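Local atomic coordinates of short chain dehydrogenase (Rhodopseudomonas palustris, PDB entry 3H7A), a protein that probably catalyses NAD(P)-dependent oxidation or reduction of a substrate not yet identified, as a short-chain dehydrogenase with a Rossmann fold. Residues Ala117-Val120 against Ser121-Ser125. Residues are numbered along the deposited sequence; the frame is centred on the assembly and turned at random.
Sequences AGFV and SGRES
Phe119 and Arg123 meet one turn apart on helix 104-132 of the Rossmann fold, on a face that packs against a second subunit. The Arg123 side chain bends at chi3 (62°), which brings NH1 to 3.6 Å from Phe119 CE2, with the guanidinium and ring planes 73° apart. Val120 runs beside Arg123 in the same direction, its CG1 lying 4.1 Å from NH2. Away from the Phe119 ring, the guanidinium is held by Glu124 in a salt bridge: Glu124 OE2 accepts the Arg123 NE hydrogen at 2.7 Å with its anti lone pair, and a weak bond from NH2 adds to it. In the second subunit, Asp104 forms a salt bridge with NH1, and Phe107 stacks on the Phe119 ring. A leucine in place of Arg123 would probably leave Glu124 OE2 and the Asp104 of the second subunit without this cationic mate, Glu124 keeping Arg127 on its other oxygen, and weaken the subunit contact. The helix flank carrying the two serines instead faces strand 84-89 and helix 68-81. Ser125 OG bonds to Ser121 O and also to Thr87. One turn earlier, with OG beside its own backbone N (chi1 -60°), Ser121 grips Ala117 O from opposite faces of the carbonyl plane, through N at 3.0 Å and OG at 2.7 Å.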
# COMPACT_ATOMS: atom_id res chain seq x y z
N ALA B 117 -1.95 24.16 6.07
CA ALA B 117 -3.31 24.65 6.28
C ALA B 117 -4.23 23.56 6.80
O ALA B 117 -5.13 23.83 7.61
CB ALA B 117 -3.84 25.21 5.01
N GLY B 118 -4.01 22.33 6.34
CA GLY B 118 -4.78 21.18 6.76
C GLY B 118 -4.48 20.78 8.18
O GLY B 118 -5.38 20.42 8.91
N PHE B 119 -3.21 20.83 8.55
CA PHE B 119 -2.80 20.56 9.92
C PHE B 119 -3.47 21.53 10.89
O PHE B 119 -3.96 21.12 11.94
CB PHE B 119 -1.28 20.61 10.07
CG PHE B 119 -0.81 20.75 11.51
CD1 PHE B 119 -0.93 19.69 12.40
CD2 PHE B 119 -0.26 21.95 11.96
CE1 PHE B 119 -0.50 19.81 13.72
CE2 PHE B 119 0.16 22.09 13.28
CZ PHE B 119 0.03 21.01 14.16
N VAL B 120 -3.48 22.82 10.54
CA VAL B 120 -3.99 23.84 11.44
C VAL B 120 -5.50 23.70 11.55
O VAL B 120 -6.03 23.68 12.66
CB VAL B 120 -3.55 25.27 11.06
CG1 VAL B 120 -4.17 26.31 11.99
CG2 VAL B 120 -2.01 25.37 11.11
N SER B 121 -6.16 23.56 10.40
CA SER B 121 -7.60 23.30 10.36
C SER B 121 -8.00 22.07 11.15
O SER B 121 -9.03 22.08 11.84
CB SER B 121 -8.05 23.10 8.93
OG SER B 121 -7.77 24.25 8.18
N GLY B 122 -7.20 21.02 11.04
CA GLY B 122 -7.50 19.78 11.73
C GLY B 122 -7.37 19.94 13.23
O GLY B 122 -8.29 19.61 13.97
N ARG B 123 -6.21 20.44 13.66
CA ARG B 123 -5.90 20.65 15.07
C ARG B 123 -6.90 21.57 15.77
O ARG B 123 -7.39 21.26 16.86
CB ARG B 123 -4.48 21.22 15.23
CG ARG B 123 -4.03 21.32 16.69
CD ARG B 123 -2.79 22.20 16.84
NE ARG B 123 -3.04 23.58 16.41
CZ ARG B 123 -2.09 24.45 16.08
NH1 ARG B 123 -0.81 24.09 16.12
NH2 ARG B 123 -2.43 25.68 15.70
N GLU B 124 -7.22 22.68 15.11
CA GLU B 124 -8.17 23.63 15.68
C GLU B 124 -9.61 23.11 15.67
O GLU B 124 -10.34 23.38 16.61
CB GLU B 124 -8.05 25.01 15.02
CG GLU B 124 -6.68 25.68 15.25
CD GLU B 124 -6.25 25.71 16.73
OE1 GLU B 124 -7.02 26.23 17.58
OE2 GLU B 124 -5.15 25.20 17.04
N SER B 125 -10.00 22.38 14.62
CA SER B 125 -11.29 21.70 14.62
C SER B 125 -11.41 20.67 15.74
O SER B 125 -12.42 20.61 16.41
CB SER B 125 -11.54 21.03 13.28
OG SER B 125 -11.70 22.01 12.27